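Local coordinates for ribonucleoside-diphosphate reductase, alpha chain (PDB 6DQX), which probably reduces ribonucleoside diphosphates to deoxyribonucleoside diphosphates, as the catalytic subunit of a class Id ribonucleotide reductase, at residues T276-P281 and L411-P416; V311-L316 and L346-L351; T341-L346 and R407-M412. All blocks are in the same frame, centred on the assembly; numbering follows the deposited sequence.

In the fold
The three contacts lie in the alpha/beta barrel, their centres 11 to 12 Å apart, and the loop 407-416 links them. Interaction 1 sets this loop against 276-281, close to the centre of the chain. Interaction 2 packs helix 308-327 on strand 347-351, and interaction 3 joins the loop to the turn between helix 334-343 and that strand. Along the chain interaction 2 is nested within the span closed by interaction 1, whereas interactions 2 and 3 alternate and share Leu346. Interactions 1 and 3 end on the loop, sharing Leu411 and Met412. Backbone bonds from Leu348 to Leu411 and Ser413 tie strand to loop, so 407-416 joins strand 347-351 and the turn before it to 276-281.

Interaction 1 of 3, residues T276-P281 and L411-P416; sequences TEIMLP and LMSIAP
Glu277 lays its side chain along the backbone of Ile414 and Ala415 inside the alpha/beta barrel of the reductase. Glu277 and Asn273 match the Asn-X-Cys-X-Glu signature that class I enzymes carry on the finger loop in the middle of this barrel, which is consistent with the contact lining the active-site region. Glu277 CB sits 3.5 Å from Ile414 O, and CG lies 3.8 Å from Ala415 N. From there the chain folds over at chi2 (-84°), which turns the carboxylate toward the methyl of Ala415, with OE2 3.4 Å from Ala415 CB. CG also lies 3.9 Å from Ser413 CB, while Ile278 CD1 reaches only the fringe of the serine hydroxyl.

No direct hydrogen bond joins 276-281 to 411-416; a water does the work instead. The two carboxylate oxygens have different partners: OE1 accepts from Asn273 ND2, while OE2 takes the water. Ala415 is backed by Leu292 of strand 288-296, and Ile414 O makes a weak bond with Ser521 OG. Ser413 OG sits between its backbone N and carbonyl carbon (chi1 65°), which directs it to the bridging water, 2.6 Å from Ser413 OG and 2.7 Å from Glu277 OE2.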
loop_
_atom_site.group_PDB
_atom_site.type_symbol
_atom_site.label_atom_id
_atom_site.label_comp_id
_atom_site.label_asym_id
_atom_site.label_seq_id
_atom_site.Cartn_x
_atom_site.Cartn_y
_atom_site.Cartn_z
ATOM N N THR A 276 14.459 -14.364 11.921
ATOM C CA THR A 276 15.743 -13.878 12.474
ATOM C C THR A 276 16.969 -14.763 12.208
ATOM O O THR A 276 18.050 -14.453 12.720
ATOM C CB THR A 276 15.725 -13.518 13.993
ATOM O OG1 THR A 276 15.744 -14.715 14.792
ATOM C CG2 THR A 276 14.512 -12.694 14.378
ATOM N N GLU A 277 16.846 -15.790 11.374
ATOM C CA GLU A 277 17.984 -16.675 11.071
ATOM C C GLU A 277 18.756 -16.263 9.804
ATOM O O GLU A 277 19.878 -16.742 9.576
ATOM C CB GLU A 277 17.503 -18.121 10.896
ATOM C CG GLU A 277 17.029 -18.549 9.498
ATOM C CD GLU A 277 15.584 -18.211 9.171
ATOM O OE1 GLU A 277 14.937 -17.473 9.931
ATOM O OE2 GLU A 277 15.075 -18.747 8.169
ATOM N N ILE A 278 18.153 -15.423 8.961
ATOM C CA ILE A 278 18.802 -15.066 7.695
ATOM C C ILE A 278 19.761 -13.902 7.898
ATOM O O ILE A 278 19.499 -12.997 8.685
ATOM C CB ILE A 278 17.733 -14.733 6.618
ATOM C CG1 ILE A 278 16.861 -15.984 6.363
ATOM C CG2 ILE A 278 18.364 -14.226 5.328
ATOM C CD1 ILE A 278 17.589 -17.138 5.696
ATOM N N MET A 279 20.885 -13.943 7.175
ATOM C CA MET A 279 21.941 -12.909 7.268
ATOM C C MET A 279 22.463 -12.638 5.873
ATOM O O MET A 279 23.547 -13.103 5.494
ATOM C CB MET A 279 23.081 -13.364 8.207
ATOM C CG MET A 279 22.611 -13.710 9.610
ATOM S SD MET A 279 22.305 -12.221 10.529
ATOM C CE MET A 279 21.092 -12.713 11.743
ATOM N N LEU A 280 21.677 -11.875 5.099
ATOM C CA LEU A 280 21.997 -11.632 3.693
ATOM C C LEU A 280 21.836 -10.133 3.394
ATOM O O LEU A 280 21.080 -9.444 4.092
ATOM C CB LEU A 280 21.090 -12.426 2.769
ATOM C CG LEU A 280 21.170 -13.945 2.897
ATOM C CD1 LEU A 280 20.055 -14.596 2.092
ATOM C CD2 LEU A 280 22.538 -14.433 2.433
ATOM N N PRO A 281 22.581 -9.636 2.402
ATOM C CA PRO A 281 22.579 -8.210 2.098
ATOM C C PRO A 281 21.398 -7.843 1.206
ATOM O O PRO A 281 21.074 -8.582 0.263
ATOM C CB PRO A 281 23.894 -8.015 1.338
ATOM C CG PRO A 281 24.155 -9.320 0.676
ATOM C CD PRO A 281 23.668 -10.334 1.689
ATOM N N LEU A 411 25.456 -21.147 2.752
ATOM C CA LEU A 411 24.970 -22.509 2.772
ATOM C C LEU A 411 24.045 -22.859 3.947
ATOM O O LEU A 411 23.152 -23.699 3.762
ATOM C CB LEU A 411 26.154 -23.486 2.793
ATOM C CG LEU A 411 26.849 -23.775 1.449
ATOM C CD1 LEU A 411 25.832 -24.275 0.413
ATOM C CD2 LEU A 411 27.608 -22.582 0.930
ATOM N N MET A 412 24.236 -22.252 5.114
ATOM C CA MET A 412 23.547 -22.711 6.337
ATOM C C MET A 412 22.862 -21.647 7.156
ATOM O O MET A 412 23.394 -20.564 7.346
ATOM C CB MET A 412 24.528 -23.482 7.255
ATOM C CG MET A 412 24.941 -24.827 6.684
ATOM S SD MET A 412 26.154 -25.679 7.713
ATOM C CE MET A 412 25.031 -26.034 9.067
ATOM N N SER A 413 21.698 -22.001 7.685
ATOM C CA SER A 413 20.946 -21.120 8.562
ATOM C C SER A 413 20.036 -21.982 9.396
ATOM O O SER A 413 19.476 -22.969 8.887
ATOM C CB SER A 413 20.106 -20.121 7.730
ATOM O OG SER A 413 19.120 -20.784 6.978
ATOM N N ILE A 414 19.796 -21.592 10.638
ATOM C CA ILE A 414 18.976 -22.438 11.520
ATOM C C ILE A 414 17.613 -21.806 11.774
ATOM O O ILE A 414 17.402 -21.084 12.745
ATOM C CB ILE A 414 19.715 -22.788 12.850
ATOM C CG1 ILE A 414 21.136 -23.269 12.579
ATOM C CG2 ILE A 414 18.903 -23.778 13.678
ATOM C CD1 ILE A 414 21.257 -24.429 11.621
ATOM N N ALA A 415 16.699 -22.081 10.857
ATOM C CA ALA A 415 15.317 -21.623 10.965
ATOM C C ALA A 415 14.494 -22.378 12.033
ATOM O O ALA A 415 14.847 -23.488 12.449
ATOM C CB ALA A 415 14.645 -21.757 9.617
ATOM N N PRO A 416 13.347 -21.801 12.437
ATOM C CA PRO A 416 12.424 -22.536 13.295
ATOM C C PRO A 416 11.804 -23.677 12.490
ATOM O O PRO A 416 11.719 -23.590 11.266
ATOM C CB PRO A 416 11.348 -21.480 13.638
ATOM C CG PRO A 416 11.937 -20.169 13.241
ATOM C CD PRO A 416 12.787 -20.484 12.063
HETATM O O HOH W 1 16.584 -20.495 6.698
#

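Interaction 2 of 3, residues V311-L316 and L346-L351; sequences VLTYFL and LGLGVL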
loop_
_atom_site.group_PDB
_atom_site.type_symbol
_atom_site.label_atom_id
_atom_site.label_comp_id
_atom_site.label_asym_id
_atom_site.label_seq_id
_atom_site.Cartn_x
_atom_site.Cartn_y
_atom_site.Cartn_z
ATOM N N VAL A 311 23.607 -34.127 -0.869
ATOM C CA VAL A 311 22.406 -34.308 -1.697
ATOM C C VAL A 311 21.393 -33.218 -1.401
ATOM O O VAL A 311 20.799 -32.663 -2.344
ATOM C CB VAL A 311 21.822 -35.744 -1.545
ATOM C CG1 VAL A 311 20.390 -35.859 -2.049
ATOM C CG2 VAL A 311 22.727 -36.716 -2.310
ATOM N N LEU A 312 21.218 -32.890 -0.118
ATOM C CA LEU A 312 20.273 -31.835 0.246
ATOM C C LEU A 312 20.745 -30.448 -0.273
ATOM O O LEU A 312 19.933 -29.644 -0.739
ATOM C CB LEU A 312 19.997 -31.843 1.757
ATOM C CG LEU A 312 18.764 -31.037 2.181
ATOM C CD1 LEU A 312 17.468 -31.612 1.590
ATOM C CD2 LEU A 312 18.662 -30.983 3.701
ATOM N N THR A 313 22.054 -30.192 -0.236
ATOM C CA THR A 313 22.626 -28.963 -0.791
ATOM C C THR A 313 22.361 -28.816 -2.311
ATOM O O THR A 313 21.902 -27.750 -2.788
ATOM C CB THR A 313 24.130 -28.883 -0.475
ATOM O OG1 THR A 313 24.307 -28.984 0.949
ATOM C CG2 THR A 313 24.739 -27.594 -1.013
ATOM N N TYR A 314 22.625 -29.905 -3.042
ATOM C CA TYR A 314 22.306 -30.001 -4.475
ATOM C C TYR A 314 20.832 -29.714 -4.704
ATOM O O TYR A 314 20.476 -28.975 -5.621
ATOM C CB TYR A 314 22.624 -31.384 -5.017
ATOM C CG TYR A 314 24.057 -31.616 -5.439
ATOM C CD1 TYR A 314 25.129 -31.274 -4.620
ATOM C CD2 TYR A 314 24.338 -32.203 -6.672
ATOM C CE1 TYR A 314 26.441 -31.523 -5.012
ATOM C CE2 TYR A 314 25.640 -32.449 -7.078
ATOM C CZ TYR A 314 26.685 -32.116 -6.248
ATOM O OH TYR A 314 27.966 -32.390 -6.653
ATOM N N PHE A 315 19.986 -30.248 -3.822
ATOM C CA PHE A 315 18.538 -30.056 -3.956
ATOM C C PHE A 315 18.166 -28.596 -3.794
ATOM O O PHE A 315 17.382 -28.057 -4.587
ATOM C CB PHE A 315 17.766 -30.914 -2.948
ATOM C CG PHE A 315 16.292 -30.690 -2.975
ATOM C CD1 PHE A 315 15.563 -31.133 -4.053
ATOM C CD2 PHE A 315 15.633 -30.045 -1.916
ATOM C CE1 PHE A 315 14.193 -30.940 -4.102
ATOM C CE2 PHE A 315 14.270 -29.857 -1.953
ATOM C CZ PHE A 315 13.545 -30.327 -3.038
ATOM N N LEU A 316 18.715 -27.952 -2.768
ATOM C CA LEU A 316 18.440 -26.537 -2.528
ATOM C C LEU A 316 18.938 -25.647 -3.667
ATOM O O LEU A 316 18.287 -24.662 -4.029
ATOM C CB LEU A 316 19.011 -26.109 -1.186
ATOM C CG LEU A 316 18.262 -26.708 0.018
ATOM C CD1 LEU A 316 18.861 -26.192 1.297
ATOM C CD2 LEU A 316 16.762 -26.396 -0.014
ATOM N N LEU A 346 21.766 -20.135 -0.080
ATOM C CA LEU A 346 20.998 -21.229 0.499
ATOM C C LEU A 346 21.013 -21.186 2.045
ATOM O O LEU A 346 21.923 -20.608 2.685
ATOM C CB LEU A 346 21.545 -22.594 0.054
ATOM C CG LEU A 346 21.847 -22.763 -1.459
ATOM C CD1 LEU A 346 22.445 -24.138 -1.710
ATOM C CD2 LEU A 346 20.582 -22.529 -2.278
ATOM N N GLY A 347 20.030 -21.866 2.612
ATOM C CA GLY A 347 19.825 -21.910 4.054
ATOM C C GLY A 347 19.496 -23.315 4.533
ATOM O O GLY A 347 18.378 -23.580 4.955
ATOM N N LEU A 348 20.466 -24.220 4.460
ATOM C CA LEU A 348 20.285 -25.576 4.959
ATOM C C LEU A 348 20.357 -25.512 6.499
ATOM O O LEU A 348 21.303 -24.931 7.067
ATOM C CB LEU A 348 21.374 -26.497 4.411
ATOM C CG LEU A 348 21.348 -27.974 4.862
ATOM C CD1 LEU A 348 21.822 -28.866 3.715
ATOM C CD2 LEU A 348 22.170 -28.217 6.140
ATOM N N GLY A 349 19.364 -26.087 7.151
ATOM C CA GLY A 349 19.209 -26.052 8.601
ATOM C C GLY A 349 19.188 -27.426 9.220
ATOM O O GLY A 349 19.588 -28.416 8.596
ATOM N N VAL A 350 18.657 -27.495 10.450
ATOM C CA VAL A 350 18.583 -28.732 11.213
ATOM C C VAL A 350 17.328 -28.791 12.042
ATOM O O VAL A 350 16.690 -27.762 12.283
ATOM C CB VAL A 350 19.779 -28.878 12.228
ATOM C CG1 VAL A 350 21.098 -28.821 11.463
ATOM C CG2 VAL A 350 19.736 -27.813 13.316
ATOM N N LEU A 351 16.958 -30.002 12.422
ATOM C CA LEU A 351 15.998 -30.219 13.515
ATOM C C LEU A 351 16.384 -31.476 14.277
ATOM O O LEU A 351 17.314 -32.179 13.889
ATOM C CB LEU A 351 14.561 -30.291 12.977
ATOM C CG LEU A 351 14.298 -31.131 11.735
ATOM C CD1 LEU A 351 14.231 -32.605 12.033
ATOM C CD2 LEU A 351 12.987 -30.677 11.071
#
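Leu316 and Leu312 of helix 308-327 close over Leu346 and Leu348, where the packing is densest. The two terminal methyls of Leu346 fit against the helix backbone: CD2 is 3.6 Å from Leu316 O and CD1 is 3.8 Å from Thr313 O, with Leu316 CB resting on both. Leu316 runs across Leu348 at about a right angle and puts CD1 4.0 Å from Leu348 CB. Leu348 holds CG anti to its own N (chi1 179°), extending the side chain toward the helix, where its CD1 lies between Leu312 CD2, 3.8 Å away, and Thr313 OG1, 3.7 Å away. That hydroxyl is bonded to Pro309 O one turn back.

The helix belongs to a beta-alpha-beta crossover of the barrel, which leaves strand 288-296, passes through helices 308-327 and 334-343 and returns as the neighbouring parallel strand 347-351. The axes of the segments 311-316 and 347-351 come within 9.3 Å, their N-to-C directions 139° apart, and they diverge toward the C-terminal end of the strand. Contact fades there, although the region stays buried: Val350 packs on Leu380 of helix 367-395, and Leu351 turns to Thr417 and Val427.

Interaction 3 of 3, residues T341-L346 and R407-M412; sequences TRHRAL and RNTTLM. With EDO (1,2-ethanediol), chain F.
Arg344 and Arg407 stack their guanidinium groups where the turn leading into barrel strand 347-351 meets the loop after helix 367-395. Group centres are 3.7 Å apart and the planes are inclined by 21°, with Arg407 NH2 over the centre of the Arg344 group and Arg344 NE above the rim of the other. A bend at chi2 (79°) brings the Arg407 guanidinium over one face of that of Arg344.

Next to the stack, four hydrogen bonds hold the two segments together. Arg344, with positive phi, is the first residue to leave the helix, and the carbonyls around it are met by the loop: Thr409 N donates to His343 O (3.1 Å), while Asn408 ND2 gives a straight bond (164°) to Arg344 O at 2.8 Å, lying in both the carbonyl plane and the amide plane. Leu346 is gripped in both directions by Thr410, its N donating to Thr410 O (2.9 Å) from above the carbonyl plane and its O receiving Thr410 OG1 (3.1 Å). CG and CD1 of Leu346 also press on the Asn408 amide, and CD1 touches Leu411 CD1.

Further out, Asp317 of helix 308-327 bridges the stack, OD1 forming a salt bridge with Arg344 NE and OD2 one with Arg407 NE; the shared carboxylate probably offsets the charge of the paired cations. Ser321 OG binds Arg344 NH2, Arg407 NH1 donates to Gly396 O, and a 1,2-ethanediol, probably from the crystallisation liquor, accepts from Arg407 NH2 in the guanidinium plane and is also hydrogen-bonded to Asp317 OD2 and Ser321 OG. Ser388 OG fixes the Asn408 amide through OD1, and Tyr262 OH holds Thr409 OG1. Arg407 O, buried without a polar partner, lies 3.4 Å from Arg344 CB.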
loop_
_atom_site.group_PDB
_atom_site.type_symbol
_atom_site.label_atom_id
_atom_site.label_comp_id
_atom_site.label_asym_id
_atom_site.label_seq_id
_atom_site.Cartn_x
_atom_site.Cartn_y
_atom_site.Cartn_z
ATOM N N THR A 341 19.744 -14.716 -8.800
ATOM C CA THR A 341 20.659 -14.930 -9.947
ATOM C C THR A 341 22.143 -14.724 -9.571
ATOM O O THR A 341 23.009 -15.521 -9.948
ATOM C CB THR A 341 20.295 -14.012 -11.117
ATOM O OG1 THR A 341 18.948 -14.313 -11.496
ATOM C CG2 THR A 341 21.265 -14.249 -12.323
ATOM N N ARG A 342 22.440 -13.650 -8.847
ATOM C CA ARG A 342 23.814 -13.296 -8.577
ATOM C C ARG A 342 24.446 -13.978 -7.366
ATOM O O ARG A 342 25.665 -14.148 -7.335
ATOM C CB ARG A 342 23.937 -11.793 -8.466
ATOM C CG ARG A 342 23.453 -11.098 -9.721
ATOM C CD ARG A 342 23.385 -9.610 -9.527
ATOM N NE ARG A 342 24.675 -8.950 -9.562
ATOM C CZ ARG A 342 25.226 -8.209 -8.596
ATOM N NH1 ARG A 342 24.654 -7.993 -7.419
ATOM N NH2 ARG A 342 26.390 -7.644 -8.839
ATOM N N HIS A 343 23.624 -14.335 -6.368
ATOM C CA HIS A 343 24.089 -14.859 -5.075
ATOM C C HIS A 343 23.880 -16.357 -4.906
ATOM O O HIS A 343 24.727 -17.033 -4.329
ATOM C CB HIS A 343 23.332 -14.172 -3.915
ATOM C CG HIS A 343 23.701 -12.736 -3.716
ATOM N ND1 HIS A 343 23.255 -11.707 -4.525
ATOM C CD2 HIS A 343 24.456 -12.165 -2.765
ATOM C CE1 HIS A 343 23.754 -10.562 -4.075
ATOM N NE2 HIS A 343 24.490 -10.817 -3.010
ATOM N N ARG A 344 22.725 -16.855 -5.336
ATOM C CA ARG A 344 22.304 -18.227 -5.095
ATOM C C ARG A 344 22.423 -18.630 -3.612
ATOM O O ARG A 344 22.885 -19.725 -3.282
ATOM C CB ARG A 344 23.097 -19.183 -5.999
ATOM C CG ARG A 344 23.006 -18.868 -7.484
ATOM C CD ARG A 344 23.581 -20.002 -8.339
ATOM N NE ARG A 344 22.670 -21.139 -8.281
ATOM C CZ ARG A 344 21.599 -21.323 -9.060
ATOM N NH1 ARG A 344 21.312 -20.499 -10.060
ATOM N NH2 ARG A 344 20.815 -22.369 -8.862
ATOM N N ALA A 345 22.032 -17.732 -2.704
ATOM C CA ALA A 345 22.138 -18.034 -1.272
ATOM C C ALA A 345 21.225 -19.186 -0.859
ATOM O O ALA A 345 20.068 -19.242 -1.287
ATOM C CB ALA A 345 21.826 -16.800 -0.440
ATOM N N LEU A 346 21.766 -20.135 -0.080
ATOM C CA LEU A 346 20.998 -21.229 0.499
ATOM C C LEU A 346 21.013 -21.186 2.045
ATOM O O LEU A 346 21.923 -20.608 2.685
ATOM C CB LEU A 346 21.545 -22.594 0.054
ATOM C CG LEU A 346 21.847 -22.763 -1.459
ATOM C CD1 LEU A 346 22.445 -24.138 -1.710
ATOM C CD2 LEU A 346 20.582 -22.529 -2.278
ATOM N N ARG A 407 29.289 -22.210 -5.587
ATOM C CA ARG A 407 28.039 -21.895 -6.280
ATOM C C ARG A 407 27.124 -20.925 -5.491
ATOM O O ARG A 407 26.298 -20.218 -6.100
ATOM C CB ARG A 407 27.308 -23.225 -6.496
ATOM C CG ARG A 407 25.970 -23.200 -7.216
ATOM C CD ARG A 407 26.138 -23.087 -8.697
ATOM N NE ARG A 407 24.884 -23.374 -9.393
ATOM C CZ ARG A 407 24.569 -22.904 -10.589
ATOM N NH1 ARG A 407 25.415 -22.125 -11.254
ATOM N NH2 ARG A 407 23.395 -23.206 -11.127
ATOM N N ASN A 408 27.230 -20.959 -4.161
ATOM C CA ASN A 408 26.276 -20.341 -3.226
ATOM C C ASN A 408 26.989 -19.464 -2.222
ATOM O O ASN A 408 27.964 -19.884 -1.613
ATOM C CB ASN A 408 25.567 -21.441 -2.481
ATOM C CG ASN A 408 25.037 -22.499 -3.416
ATOM O OD1 ASN A 408 25.633 -23.581 -3.549
ATOM N ND2 ASN A 408 23.958 -22.172 -4.138
ATOM N N THR A 409 26.511 -18.228 -2.039
ATOM C CA THR A 409 27.223 -17.285 -1.176
ATOM C C THR A 409 27.197 -17.738 0.274
ATOM O O THR A 409 28.205 -17.602 1.003
ATOM C CB THR A 409 26.677 -15.847 -1.266
ATOM O OG1 THR A 409 25.274 -15.860 -1.008
ATOM C CG2 THR A 409 26.978 -15.239 -2.618
ATOM N N THR A 410 26.050 -18.302 0.663
ATOM C CA THR A 410 25.838 -18.897 1.962
ATOM C C THR A 410 25.206 -20.274 1.787
ATOM O O THR A 410 24.504 -20.528 0.807
ATOM C CB THR A 410 24.893 -18.026 2.844
ATOM O OG1 THR A 410 23.580 -17.990 2.254
ATOM C CG2 THR A 410 25.485 -16.625 2.991
ATOM N N LEU A 411 25.456 -21.147 2.752
ATOM C CA LEU A 411 24.970 -22.509 2.772
ATOM C C LEU A 411 24.045 -22.859 3.947
ATOM O O LEU A 411 23.152 -23.699 3.762
ATOM C CB LEU A 411 26.154 -23.486 2.793
ATOM C CG LEU A 411 26.849 -23.775 1.449
ATOM C CD1 LEU A 411 25.832 -24.275 0.413
ATOM C CD2 LEU A 411 27.608 -22.582 0.930
ATOM N N MET A 412 24.236 -22.252 5.114
ATOM C CA MET A 412 23.547 -22.711 6.337
ATOM C C MET A 412 22.862 -21.647 7.156
ATOM O O MET A 412 23.394 -20.564 7.346
ATOM C CB MET A 412 24.528 -23.482 7.255
ATOM C CG MET A 412 24.941 -24.827 6.684
ATOM S SD MET A 412 26.154 -25.679 7.713
ATOM C CE MET A 412 25.031 -26.034 9.067
HETATM C C1 EDO F . 20.716 -26.816 -11.854
HETATM O O1 EDO F . 19.424 -26.222 -11.656
HETATM C C2 EDO F . 21.608 -26.650 -10.635
HETATM O O2 EDO F . 21.568 -25.314 -10.147
#